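Local coordinates for periplasmic solute binding protein (Pectobacterium atrosepticum, PDB 4RY1), which probably binds a sugar in the periplasm and delivers it to an ABC-type importer, at residues Tyr134-Asp139 against Thr268-Thr273; Thr116-Ile121 against Gly245-Asp250; Glu140-Gly145 against Lys210-Ser215. All coordinates share one frame; numbering follows the deposited sequence. Where two conformers were deposited one is given.

Contact 1: residues Tyr134-Asp139 against Thr268-Thr273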
ATOM      1  N   TYR A 134      22.208   8.437   1.649  1.00 24.11           N
ATOM      2  CA  TYR A 134      21.117   7.469   1.557  1.00 19.81           C
ATOM      3  C   TYR A 134      21.711   6.128   1.111  1.00 19.37           C
ATOM      4  O   TYR A 134      22.555   6.095   0.207  1.00 24.58           O
ATOM      5  CB  TYR A 134      20.020   7.875   0.562  1.00 22.22           C
ATOM      6  CG  TYR A 134      19.266   9.156   0.827  1.00 19.97           C
ATOM      7  CD1 TYR A 134      19.033   9.621   2.120  1.00 19.54           C
ATOM      8  CD2 TYR A 134      18.747   9.890  -0.228  1.00 21.07           C
ATOM      9  CE1 TYR A 134      18.319  10.793   2.342  1.00 19.88           C
ATOM     10  CE2 TYR A 134      18.029  11.054  -0.021  1.00 20.45           C
ATOM     11  CZ  TYR A 134      17.830  11.512   1.265  1.00 19.74           C
ATOM     12  OH  TYR A 134      17.132  12.676   1.467  1.00 20.74           O
ATOM     13  N   PRO A 135      21.280   5.020   1.733  1.00 21.35           N
ATOM     14  CA  PRO A 135      21.911   3.733   1.472  1.00 23.45           C
ATOM     15  C   PRO A 135      21.491   3.095   0.145  1.00 28.01           C
ATOM     16  O   PRO A 135      20.344   3.147  -0.262  1.00 23.02           O
ATOM     17  CB  PRO A 135      21.484   2.881   2.667  1.00 22.00           C
ATOM     18  CG  PRO A 135      20.159   3.452   3.066  1.00 22.39           C
ATOM     19  CD  PRO A 135      20.263   4.924   2.794  1.00 23.52           C
ATOM     20  N   LYS A 136      22.461   2.517  -0.532  1.00 23.70           N
ATOM     21  CA  LYS A 136      22.220   1.764  -1.767  1.00 19.48           C
ATOM     22  C   LYS A 136      22.170   0.225  -1.537  1.00 21.45           C
ATOM     23  O   LYS A 136      21.595  -0.515  -2.355  1.00 23.66           O
ATOM     24  CB  LYS A 136      23.238   2.195  -2.856  1.00 27.43           C
ATOM     25  CG  LYS A 136      22.928   3.585  -3.423  1.00 35.00           C
ATOM     26  CD  LYS A 136      23.780   3.963  -4.633  1.00 41.78           C
ATOM     27  CE  LYS A 136      24.803   5.036  -4.300  1.00 70.82           C
ATOM     28  NZ  LYS A 136      25.866   5.127  -5.339  1.00 87.01           N
ATOM     29  N   THR A 137      22.739  -0.239  -0.425  1.00 24.08           N
ATOM     30  CA  THR A 137      22.759  -1.668  -0.060  1.00 20.96           C
ATOM     31  C   THR A 137      22.279  -1.889   1.353  1.00 16.66           C
ATOM     32  O   THR A 137      22.223  -0.935   2.152  1.00 22.74           O
ATOM     33  CB  THR A 137      24.174  -2.235  -0.100  1.00 27.97           C
ATOM     34  OG1 THR A 137      24.962  -1.553   0.880  1.00 32.61           O
ATOM     35  CG2 THR A 137      24.755  -2.057  -1.479  1.00 29.70           C
ATOM     36  N   TRP A 138      21.923  -3.120   1.657  1.00 20.48           N
ATOM     37  CA  TRP A 138      21.444  -3.415   2.983  1.00 21.35           C
ATOM     38  C   TRP A 138      22.559  -3.115   4.007  1.00 26.30           C
ATOM     39  O   TRP A 138      22.298  -2.595   5.093  1.00 23.68           O
ATOM     40  CB  TRP A 138      20.908  -4.830   3.064  1.00 22.97           C
ATOM     41  CG  TRP A 138      19.780  -5.037   2.132  1.00 23.34           C
ATOM     42  CD1 TRP A 138      19.829  -5.624   0.901  1.00 22.35           C
ATOM     43  CD2 TRP A 138      18.416  -4.612   2.321  1.00 23.07           C
ATOM     44  NE1 TRP A 138      18.590  -5.609   0.327  1.00 20.24           N
ATOM     45  CE2 TRP A 138      17.703  -4.993   1.172  1.00 22.39           C
ATOM     46  CE3 TRP A 138      17.738  -3.944   3.343  1.00 24.80           C
ATOM     47  CZ2 TRP A 138      16.343  -4.747   1.022  1.00 22.84           C
ATOM     48  CZ3 TRP A 138      16.375  -3.704   3.194  1.00 21.88           C
ATOM     49  CH2 TRP A 138      15.703  -4.093   2.042  1.00 23.78           C
ATOM     50  N   ASP A 139      23.817  -3.353   3.633  1.00 25.31           N
ATOM     51  CA  ASP A 139      24.948  -3.006   4.510  1.00 24.93           C
ATOM     52  C   ASP A 139      24.974  -1.587   4.933  1.00 23.99           C
ATOM     53  O   ASP A 139      25.203  -1.285   6.102  1.00 29.17           O
ATOM     54  CB  ASP A 139      26.281  -3.234   3.801  1.00 34.15           C
ATOM     55  CG  ASP A 139      26.676  -4.619   3.849  1.00 31.04           C
ATOM     56  OD1 ASP A 139      25.970  -5.367   4.567  1.00 31.88           O
ATOM     57  OD2 ASP A 139      27.673  -4.962   3.176  1.00 32.35           O
ATOM     58  N   THR A 268      12.588  11.015  -2.294  1.00 16.69           N
ATOM     59  CA  THR A 268      12.614   9.631  -2.726  1.00 17.79           C
ATOM     60  C   THR A 268      14.058   9.103  -2.613  1.00 17.86           C
ATOM     61  O   THR A 268      14.997   9.779  -3.017  1.00 21.08           O
ATOM     62  CB  THR A 268      12.046   9.477  -4.163  1.00 18.93           C
ATOM     63  OG1 THR A 268      11.944   8.089  -4.504  1.00 20.09           O
ATOM     64  CG2 THR A 268      12.898  10.186  -5.187  1.00 19.81           C
ATOM     65  N   GLY A 269      14.214   7.921  -2.027  1.00 16.85           N
ATOM     66  CA  GLY A 269      15.522   7.316  -1.766  1.00 19.71           C
ATOM     67  C   GLY A 269      15.821   6.100  -2.640  1.00 19.01           C
ATOM     68  O   GLY A 269      14.923   5.494  -3.210  1.00 17.52           O
ATOM     69  N   PRO A 270      17.098   5.721  -2.750  1.00 18.15           N
ATOM     70  CA  PRO A 270      17.459   4.556  -3.553  1.00 19.28           C
ATOM     71  C   PRO A 270      16.745   3.275  -3.159  1.00 18.60           C
ATOM     72  O   PRO A 270      16.393   3.066  -2.004  1.00 18.60           O
ATOM     73  CB  PRO A 270      18.965   4.415  -3.309  1.00 22.76           C
ATOM     74  CG  PRO A 270      19.398   5.754  -2.851  1.00 24.69           C
ATOM     75  CD  PRO A 270      18.257   6.285  -2.053  1.00 21.12           C
ATOM     76  N   PHE A 271      16.548   2.429  -4.165  1.00 21.29           N
ATOM     77  CA  PHE A 271      16.008   1.108  -3.957  1.00 19.72           C
ATOM     78  C   PHE A 271      17.111   0.191  -3.452  1.00 20.75           C
ATOM     79  O   PHE A 271      17.973  -0.261  -4.202  1.00 22.59           O
ATOM     80  CB  PHE A 271      15.364   0.586  -5.229  1.00 19.73           C
ATOM     81  CG  PHE A 271      14.062   1.259  -5.516  1.00 19.10           C
ATOM     82  CD1 PHE A 271      14.035   2.499  -6.116  1.00 17.77           C
ATOM     83  CD2 PHE A 271      12.886   0.687  -5.138  1.00 17.91           C
ATOM     84  CE1 PHE A 271      12.845   3.153  -6.359  1.00 17.33           C
ATOM     85  CE2 PHE A 271      11.683   1.346  -5.357  1.00 16.51           C
ATOM     86  CZ  PHE A 271      11.663   2.568  -5.992  1.00 18.18           C
ATOM     87  N   ILE A 272      17.061  -0.078  -2.160  1.00 19.16           N
ATOM     88  CA  ILE A 272      18.124  -0.822  -1.484  1.00 18.53           C
ATOM     89  C   ILE A 272      18.188  -2.237  -2.058  1.00 20.81           C
ATOM     90  O   ILE A 272      17.192  -2.952  -2.111  1.00 22.36           O
ATOM     91  CB  ILE A 272      17.911  -0.862   0.043  1.00 20.18           C
ATOM     92  CG1 ILE A 272      17.827   0.576   0.579  1.00 21.09           C
ATOM     93  CG2 ILE A 272      19.040  -1.635   0.722  1.00 20.28           C
ATOM     94  CD1 ILE A 272      17.376   0.655   2.019  1.00 20.29           C
ATOM     95  N   THR A 273      19.384  -2.655  -2.442  1.00 20.29           N
ATOM     96  CA  THR A 273      19.553  -3.947  -3.118  1.00 22.33           C
ATOM     97  C   THR A 273      20.811  -4.673  -2.656  1.00 24.16           C
ATOM     98  O   THR A 273      21.825  -4.047  -2.360  1.00 26.87           O
ATOM     99  CB  THR A 273      19.613  -3.752  -4.641  1.00 23.95           C
ATOM    100  OG1 THR A 273      18.479  -2.981  -5.063  1.00 31.98           O
ATOM    101  CG2 THR A 273      19.571  -5.055  -5.375  1.00 24.80           C
TER
HETATM  102  O   HOH W   1      17.749   3.977   0.236  1.00 19.71           O
HETATM  103  O   HOH W   2      20.538   0.461  -4.662  1.00 38.60           O
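I272 lays its CG2 methyl over one face of the W138 indole, 3.6 Å from the centroid of the five-membered ring and 18° off the ring normal, a CH-pi contact. With CG1 turned beside the backbone N (chi1 -57°), CG2 is left anti to that N and comes against the peptide of T137, 3.3 Å from T137 C. I272 CD1, on the other branch, meets P135 CG at 4.1 Å. Beyond the contact, W138 NE1 bonds to Q181, which also binds I272 O. Both segments are largely loop: 268-273 leaves strand 266-268 of the main sheet, while 134-139 leads into helix 138-152, with T137 at the N-cap position and its OG1 accepting from E140 N. One direct backbone bond joins them, T273 N to K136 O at 3.1 Å, nearly straight at 163°. Two waters extend the pairing: one donates to P135 O and P270 O, the second to K136 O and F271 O. K136 O thus takes both a peptide N-H and a water proton. At the other end P270 crosses Y134 at about a right angle, P270 CD lying 3.5 Å from Y134 CB, while the Y134 hydroxyl bonds to E267 and its ring stacks on Y122.

Contact 2: residues Thr116-Ile121 against Gly245-Asp250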
ATOM      1  N   THR A 116       0.810   1.363  -7.471  1.00 10.40           N
ATOM      2  CA  THR A 116       1.693   1.920  -6.449  1.00 10.89           C
ATOM      3  C   THR A 116       2.771   0.905  -6.085  1.00 11.58           C
ATOM      4  O   THR A 116       2.607  -0.304  -6.300  1.00 13.50           O
ATOM      5  CB  THR A 116       0.890   2.364  -5.204  1.00 11.94           C
ATOM      6  OG1 THR A 116       1.717   3.139  -4.338  1.00 13.76           O
ATOM      7  CG2 THR A 116       0.336   1.200  -4.414  1.00 12.59           C
ATOM      8  N   SER A 117       3.901   1.423  -5.618  1.00 11.92           N
ATOM      9  CA  SER A 117       5.060   0.626  -5.240  1.00 11.70           C
ATOM     10  C   SER A 117       5.538   1.056  -3.883  1.00 12.04           C
ATOM     11  O   SER A 117       5.383   2.228  -3.506  1.00 12.00           O
ATOM     12  CB  SER A 117       6.196   0.800  -6.246  1.00 13.98           C
ATOM     13  OG  SER A 117       5.781   0.456  -7.555  1.00 13.80           O
ATOM     14  N   ARG A 118       6.128   0.106  -3.157  1.00 12.56           N
ATOM     15  CA  ARG A 118       6.849   0.428  -1.924  1.00 14.30           C
ATOM     16  C   ARG A 118       8.190   1.098  -2.276  1.00 13.98           C
ATOM     17  O   ARG A 118       8.948   0.586  -3.098  1.00 15.63           O
ATOM     18  CB  ARG A 118       7.165  -0.829  -1.110  1.00 15.97           C
ATOM     19  CG  ARG A 118       6.008  -1.528  -0.427  1.00 16.03           C
ATOM     20  CD  ARG A 118       5.567  -0.791   0.818  1.00 14.36           C
ATOM     21  NE  ARG A 118       4.536  -1.520   1.558  1.00 13.50           N
ATOM     22  CZ  ARG A 118       4.010  -1.134   2.708  1.00 12.67           C
ATOM     23  NH1 ARG A 118       4.408  -0.032   3.316  1.00 12.79           N
ATOM     24  NH2 ARG A 118       3.035  -1.853   3.247  1.00 14.86           N
ATOM     25  N   SER A 119       8.497   2.221  -1.643  1.00 12.06           N
ATOM     26  CA  SER A 119       9.794   2.862  -1.819  1.00 11.76           C
ATOM     27  C   SER A 119      10.147   3.655  -0.565  1.00 13.74           C
ATOM     28  O   SER A 119       9.312   3.899   0.294  1.00 13.97           O
ATOM     29  CB  SER A 119       9.823   3.691  -3.095  1.00 14.78           C
ATOM     30  OG  SER A 119       8.821   4.692  -3.091  1.00 16.83           O
ATOM     31  N   MET A 120      11.428   3.965  -0.422  1.00 13.78           N
ATOM     32  CA  MET A 120      11.880   4.775   0.694  0.50 14.83           C
ATOM     33  C   MET A 120      11.623   6.264   0.494  1.00 14.41           C
ATOM     34  O   MET A 120      11.933   6.837  -0.557  1.00 15.58           O
ATOM     35  CB  MET A 120      13.365   4.548   0.924  0.50 14.78           C
ATOM     36  CG  MET A 120      13.646   3.196   1.532  0.50 14.23           C
ATOM     37  SD  MET A 120      12.994   2.953   3.204  0.50  6.72           S
ATOM     38  CE  MET A 120      13.855   1.425   3.569  0.50 14.18           C
ATOM     39  N   ILE A 121      11.107   6.891   1.538  1.00 15.38           N
ATOM     40  CA  ILE A 121      10.942   8.331   1.627  1.00 15.64           C
ATOM     41  C   ILE A 121      11.823   8.723   2.818  1.00 15.01           C
ATOM     42  O   ILE A 121      11.671   8.184   3.905  1.00 15.99           O
ATOM     43  CB  ILE A 121       9.469   8.727   1.857  1.00 19.56           C
ATOM     44  CG1 ILE A 121       8.621   8.229   0.693  1.00 21.05           C
ATOM     45  CG2 ILE A 121       9.347  10.232   2.048  1.00 27.17           C
ATOM     46  CD1 ILE A 121       8.853   9.015  -0.566  1.00 21.05           C
ATOM     47  N   GLY A 245      12.908   8.293   7.935  1.00 14.57           N
ATOM     48  CA  GLY A 245      12.538   7.535   6.758  1.00 16.54           C
ATOM     49  C   GLY A 245      11.268   6.764   7.005  1.00 14.36           C
ATOM     50  O   GLY A 245      10.960   6.422   8.140  1.00 14.69           O
ATOM     51  N   MET A 246      10.584   6.444   5.911  1.00 13.72           N
ATOM     52  CA  MET A 246       9.493   5.474   5.913  1.00 12.95           C
ATOM     53  C   MET A 246       9.524   4.690   4.609  1.00 12.62           C
ATOM     54  O   MET A 246       9.866   5.234   3.559  1.00 14.04           O
ATOM     55  CB  MET A 246       8.125   6.161   6.062  1.00 13.79           C
ATOM     56  CG  MET A 246       7.832   6.696   7.450  1.00 16.33           C
ATOM     57  SD  MET A 246       7.535   5.504   8.798  1.00 10.30           S
ATOM     58  CE  MET A 246       7.642   6.714  10.151  1.00 33.94           C
ATOM     59  N   TYR A 247       9.142   3.423   4.695  1.00 12.71           N
ATOM     60  CA  TYR A 247       9.016   2.533   3.543  1.00 12.71           C
ATOM     61  C   TYR A 247       7.537   2.450   3.201  1.00 13.31           C
ATOM     62  O   TYR A 247       6.826   1.583   3.687  1.00 13.31           O
ATOM     63  CB  TYR A 247       9.592   1.150   3.880  1.00 14.40           C
ATOM     64  CG  TYR A 247       9.580   0.105   2.802  1.00 13.76           C
ATOM     65  CD1 TYR A 247      10.286   0.271   1.618  1.00 14.15           C
ATOM     66  CD2 TYR A 247       8.927  -1.105   3.001  1.00 14.20           C
ATOM     67  CE1 TYR A 247      10.315  -0.734   0.657  1.00 15.05           C
ATOM     68  CE2 TYR A 247       8.961  -2.109   2.045  1.00 13.80           C
ATOM     69  CZ  TYR A 247       9.664  -1.925   0.882  1.00 13.64           C
ATOM     70  OH  TYR A 247       9.670  -2.950  -0.055  1.00 17.57           O
ATOM     71  N   LEU A 248       7.088   3.356   2.344  1.00 13.03           N
ATOM     72  CA  LEU A 248       5.655   3.559   2.091  1.00 12.17           C
ATOM     73  C   LEU A 248       5.264   3.098   0.714  1.00 12.11           C
ATOM     74  O   LEU A 248       6.052   3.187  -0.226  1.00 12.99           O
ATOM     75  CB  LEU A 248       5.318   5.050   2.161  1.00 13.01           C
ATOM     76  CG  LEU A 248       5.576   5.728   3.491  1.00 12.39           C
ATOM     77  CD1 LEU A 248       5.335   7.230   3.364  1.00 15.47           C
ATOM     78  CD2 LEU A 248       4.741   5.116   4.605  1.00 13.80           C
ATOM     79  N   TRP A 249       4.000   2.706   0.557  1.00 11.99           N
ATOM     80  CA  TRP A 249       3.406   2.718  -0.782  1.00 12.20           C
ATOM     81  C   TRP A 249       3.452   4.172  -1.273  1.00 12.11           C
ATOM     82  O   TRP A 249       3.119   5.088  -0.510  1.00 12.19           O
ATOM     83  CB  TRP A 249       1.960   2.240  -0.761  1.00 12.86           C
ATOM     84  CG  TRP A 249       1.768   0.817  -0.404  1.00 12.54           C
ATOM     85  CD1 TRP A 249       1.131   0.327   0.702  1.00 14.58           C
ATOM     86  CD2 TRP A 249       2.187  -0.326  -1.170  1.00 13.14           C
ATOM     87  NE1 TRP A 249       1.132  -1.045   0.657  1.00 15.16           N
ATOM     88  CE2 TRP A 249       1.775  -1.464  -0.472  1.00 13.17           C
ATOM     89  CE3 TRP A 249       2.862  -0.493  -2.395  1.00 13.88           C
ATOM     90  CZ2 TRP A 249       2.032  -2.760  -0.938  1.00 15.08           C
ATOM     91  CZ3 TRP A 249       3.113  -1.776  -2.858  1.00 14.89           C
ATOM     92  CH2 TRP A 249       2.692  -2.892  -2.132  1.00 14.63           C
ATOM     93  N   ASP A 250       3.782   4.413  -2.541  1.00 12.35           N
ATOM     94  CA  ASP A 250       3.809   5.819  -2.990  1.00 13.33           C
ATOM     95  C   ASP A 250       2.428   6.492  -2.873  1.00 12.70           C
ATOM     96  O   ASP A 250       2.339   7.708  -2.728  1.00 14.18           O
ATOM     97  CB  ASP A 250       4.505   6.044  -4.351  1.00 14.94           C
ATOM     98  CG  ASP A 250       3.953   5.194  -5.469  1.00 14.02           C
ATOM     99  OD1 ASP A 250       2.734   5.299  -5.739  1.00 14.77           O
ATOM    100  OD2 ASP A 250       4.739   4.449  -6.112  1.00 15.57           O
TER
HETATM  101  O   HOH W   3       4.575   2.736  -8.410  1.00 15.44           O
HETATM  102  O   HOH W   4       7.403   4.306  -5.426  1.00 15.27           O
HETATM  103  O   HOH W   5       6.727   5.741  -1.380  1.00 18.29           O
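Two antiparallel strands of the mixed sheet of this periplasmic binding protein, 116-121 and 245-249, pair here, with R118 lying between the rings of Y247 and W249 on one face. S119 with L248 and I121 with M246 are the hydrogen-bonded pairs; R118 with W249 and M120 with Y247 are non-hydrogen-bonded. R118 bends at chi2 (-77°), which lays its chain across W249: R118 CG sits 3.8 Å from the centroid of the six-membered ring, and CZ is 3.8 Å from that of the five-membered ring, a cation-pi contact with the planes 32° apart. Y247 meets the arginine with a ring face, its CZ 3.4 Å from R118 CB. R118 NH1 donates to Y247 O at 2.9 Å from within the carbonyl plane, a bent bond. In one of its two conformers M120 adds an oblique Met-aromatic contact from SD to Y247. Where the pairing ends, D250 turns its carboxylate back on the first strand: D250 OD1 takes the T116 hydroxyl OG1 at 2.8 Å and OD2 the S117 amide N at 3.2 Å, both from above the carboxylate plane. Water bridges OD2 to S117 OG. Helix 169-183 packs against R118 and Y247, helix 346-356 meets S117, S119 and I121 from the other side and D250 at the strand end, and strand 107-123 also makes backbone bonds to T283 and K285.

Contact 3: residues Glu140-Gly145 against Lys210-Ser215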
ATOM      1  N   GLU A 140      24.807  -0.707   3.953  1.00 23.48           N
ATOM      2  CA  GLU A 140      24.829   0.718   4.221  1.00 28.69           C
ATOM      3  C   GLU A 140      23.656   1.075   5.112  1.00 23.07           C
ATOM      4  O   GLU A 140      23.788   1.943   5.945  1.00 24.07           O
ATOM      5  CB  GLU A 140      24.834   1.539   2.932  1.00 24.12           C
ATOM      6  CG  GLU A 140      26.091   1.266   2.102  1.00 24.75           C
ATOM      7  CD  GLU A 140      26.117   1.870   0.703  1.00 30.26           C
ATOM      8  OE1 GLU A 140      25.113   2.484   0.249  1.00 29.32           O
ATOM      9  OE2 GLU A 140      27.173   1.705   0.045  1.00 29.76           O
ATOM     10  N   LEU A 141      22.509   0.418   4.931  1.00 20.67           N
ATOM     11  CA  LEU A 141      21.355   0.720   5.780  1.00 19.74           C
ATOM     12  C   LEU A 141      21.683   0.387   7.241  1.00 18.27           C
ATOM     13  O   LEU A 141      21.520   1.231   8.119  1.00 21.57           O
ATOM     14  CB  LEU A 141      20.099  -0.018   5.303  1.00 17.98           C
ATOM     15  CG  LEU A 141      18.875   0.248   6.200  1.00 19.07           C
ATOM     16  CD1 LEU A 141      18.461   1.718   6.160  1.00 21.27           C
ATOM     17  CD2 LEU A 141      17.720  -0.647   5.793  1.00 18.08           C
ATOM     18  N   PHE A 142      22.158  -0.834   7.485  1.00 20.66           N
ATOM     19  CA  PHE A 142      22.495  -1.266   8.851  1.00 22.06           C
ATOM     20  C   PHE A 142      23.575  -0.394   9.458  1.00 24.92           C
ATOM     21  O   PHE A 142      23.515  -0.064  10.639  1.00 24.77           O
ATOM     22  CB  PHE A 142      22.900  -2.744   8.897  1.00 22.27           C
ATOM     23  CG  PHE A 142      21.762  -3.679   8.594  1.00 22.76           C
ATOM     24  CD1 PHE A 142      20.646  -3.706   9.414  1.00 24.63           C
ATOM     25  CD2 PHE A 142      21.806  -4.526   7.493  1.00 23.59           C
ATOM     26  CE1 PHE A 142      19.587  -4.552   9.137  1.00 25.34           C
ATOM     27  CE2 PHE A 142      20.752  -5.370   7.217  1.00 28.90           C
ATOM     28  CZ  PHE A 142      19.640  -5.386   8.040  1.00 28.47           C
ATOM     29  N   ALA A 143      24.547  -0.010   8.636  1.00 22.64           N
ATOM     30  CA  ALA A 143      25.668   0.792   9.107  1.00 23.35           C
ATOM     31  C   ALA A 143      25.248   2.242   9.459  1.00 24.88           C
ATOM     32  O   ALA A 143      25.879   2.888  10.283  1.00 29.27           O
ATOM     33  CB  ALA A 143      26.803   0.769   8.087  1.00 24.01           C
ATOM     34  N   ALA A 144      24.172   2.746   8.844  1.00 22.85           N
ATOM     35  CA  ALA A 144      23.629   4.086   9.159  1.00 21.63           C
ATOM     36  C   ALA A 144      23.104   4.228  10.585  1.00 20.91           C
ATOM     37  O   ALA A 144      23.191   5.315  11.179  1.00 22.01           O
ATOM     38  CB  ALA A 144      22.512   4.459   8.204  1.00 21.18           C
ATOM     39  N   GLY A 145      22.524   3.149  11.105  1.00 20.15           N
ATOM     40  CA  GLY A 145      21.898   3.163  12.439  1.00 18.74           C
ATOM     41  C   GLY A 145      22.820   3.649  13.563  1.00 22.15           C
ATOM     42  O   GLY A 145      22.487   4.593  14.292  1.00 21.33           O
ATOM     43  N   LYS A 210      15.468  -8.334  13.738  1.00 18.68           N
ATOM     44  CA  LYS A 210      16.247  -8.195  14.956  1.00 21.17           C
ATOM     45  C   LYS A 210      17.470  -7.334  14.639  1.00 22.88           C
ATOM     46  O   LYS A 210      17.858  -6.464  15.419  1.00 23.65           O
ATOM     47  CB  LYS A 210      16.614  -9.580  15.487  1.00 24.18           C
ATOM     48  CG  LYS A 210      17.099  -9.612  16.930  1.00 38.17           C
ATOM     49  CD  LYS A 210      17.841 -10.904  17.244  1.00 44.92           C
ATOM     50  CE  LYS A 210      18.182 -11.027  18.723  1.00 57.52           C
ATOM     51  NZ  LYS A 210      19.227 -10.070  19.196  1.00 44.30           N
ATOM     52  N   LYS A 211      18.049  -7.539  13.462  1.00 19.64           N
ATOM     53  CA  LYS A 211      19.183  -6.718  13.033  1.00 20.67           C
ATOM     54  C   LYS A 211      18.833  -5.243  12.850  1.00 22.49           C
ATOM     55  O   LYS A 211      19.600  -4.375  13.193  1.00 22.62           O
ATOM     56  CB  LYS A 211      19.823  -7.251  11.749  1.00 25.57           C
ATOM     57  CG  LYS A 211      21.201  -6.635  11.523  1.00 33.95           C
ATOM     58  CD  LYS A 211      21.957  -7.327  10.409  1.00 40.68           C
ATOM     59  CE  LYS A 211      23.356  -6.753  10.260  1.00 54.63           C
ATOM     60  NZ  LYS A 211      24.082  -7.398   9.135  1.00 71.67           N
ATOM     61  N   LEU A 212      17.671  -4.966  12.281  1.00 20.03           N
ATOM     62  CA  LEU A 212      17.238  -3.583  12.120  1.00 19.16           C
ATOM     63  C   LEU A 212      17.153  -2.879  13.481  1.00 16.20           C
ATOM     64  O   LEU A 212      17.605  -1.747  13.634  1.00 19.65           O
ATOM     65  CB  LEU A 212      15.882  -3.539  11.406  1.00 16.97           C
ATOM     66  CG  LEU A 212      15.865  -3.927   9.920  1.00 19.30           C
ATOM     67  CD1 LEU A 212      14.438  -4.089   9.443  1.00 16.60           C
ATOM     68  CD2 LEU A 212      16.559  -2.882   9.073  1.00 18.13           C
ATOM     69  N   VAL A 213      16.578  -3.586  14.451  1.00 17.74           N
ATOM     70  CA  VAL A 213      16.455  -3.062  15.808  1.00 17.61           C
ATOM     71  C   VAL A 213      17.818  -2.931  16.508  1.00 23.10           C
ATOM     72  O   VAL A 213      18.180  -1.852  17.008  1.00 21.30           O
ATOM     73  CB  VAL A 213      15.492  -3.898  16.654  1.00 19.28           C
ATOM     74  CG1 VAL A 213      15.544  -3.464  18.104  1.00 20.59           C
ATOM     75  CG2 VAL A 213      14.075  -3.715  16.128  1.00 20.18           C
ATOM     76  N   ASP A 214      18.565  -4.027  16.538  1.00 21.05           N
ATOM     77  CA  ASP A 214      19.864  -4.057  17.226  1.00 20.94           C
ATOM     78  C   ASP A 214      20.848  -3.016  16.654  1.00 20.85           C
ATOM     79  O   ASP A 214      21.662  -2.435  17.394  1.00 29.55           O
ATOM     80  CB  ASP A 214      20.474  -5.459  17.159  1.00 22.34           C
ATOM     81  CG  ASP A 214      19.728  -6.486  18.009  1.00 26.00           C
ATOM     82  OD1 ASP A 214      18.878  -6.122  18.851  1.00 30.36           O
ATOM     83  OD2 ASP A 214      20.021  -7.692  17.834  1.00 31.48           O
ATOM     84  N   SER A 215      20.755  -2.768  15.347  1.00 20.70           N
ATOM     85  CA  SER A 215      21.579  -1.756  14.642  1.00 20.72           C
ATOM     86  C   SER A 215      21.091  -0.294  14.738  1.00 20.27           C
ATOM     87  O   SER A 215      21.706   0.595  14.160  1.00 21.56           O
ATOM     88  CB  SER A 215      21.730  -2.098  13.148  1.00 26.22           C
ATOM     89  OG  SER A 215      22.323  -3.364  12.941  1.00 30.84           O
TER
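The short axes of helix 140-145 and helix 210-214 run in roughly the same direction, 33° apart, and come no closer than 9.5 Å, so this is helix-helix packing across a spacing bridged mainly by side chains. Both helices, 138-152 and 199-214, belong to a solute-binding-protein fold, and the contact centre lies about 24 Å from the centre of the chain. The backbones draw together where 199-214 ends: G145 and S215 are the residues whose CA atoms are nearest each other, and G145 CA makes a CA-H...O contact of 3.1 Å with S215 O.

F142 carries most of the side-chain contact. Its ring reaches across to the second helix and is met over one face by K211, whose aliphatic chain crosses it at about a right angle. K211 starts with CG anti to the backbone N (chi1 -165°) and stays extended beyond, which carries CD over the ring centre, 3.7 Å from the centroid and only 5° off the normal. The ammonium goes further along: K211 NZ is 4.5 Å from the centroid of the F142 ring, an off-centre cation-pi contact. L212 comes from another direction, its CD2 methyl 3.5 Å from F142 CE1, and the same methyl meets L141 CD2 at 4.1 Å, between two buried leucines. L141 in turn packs on P135 and V217.

S215 closes the other end, with CB 3.7 Å from F142 O. Its hydroxyl turns back onto its own helix and donates to K211 O, which also accepts the S215 backbone N-H; the two donors, S215 OG and S215 N, each 2.9 Å from K211 O, arrive from opposite faces of the carbonyl plane.

In the fold
Contact 2 is the core of the set, almost wholly buried near the chain centre and built on regular strand pairing, whereas contacts 1 and 3 lie farther out and are partly buried. Contact 1 joins loops with a single direct backbone bond and two bridging waters; contact 3 has no hydrogen bond across it and relies on apolar packing and an off-centre cation-pi contact, in contrast to the sandwiched arginine of contact 2. Contacts 1 and 3 share helix 138-152, and P135 and I272 both pack on L141. Contacts 1 and 2 meet directly: G269 N probably bonds to M120 O, and F271 packs on S119. Contacts 2 and 3 do not touch.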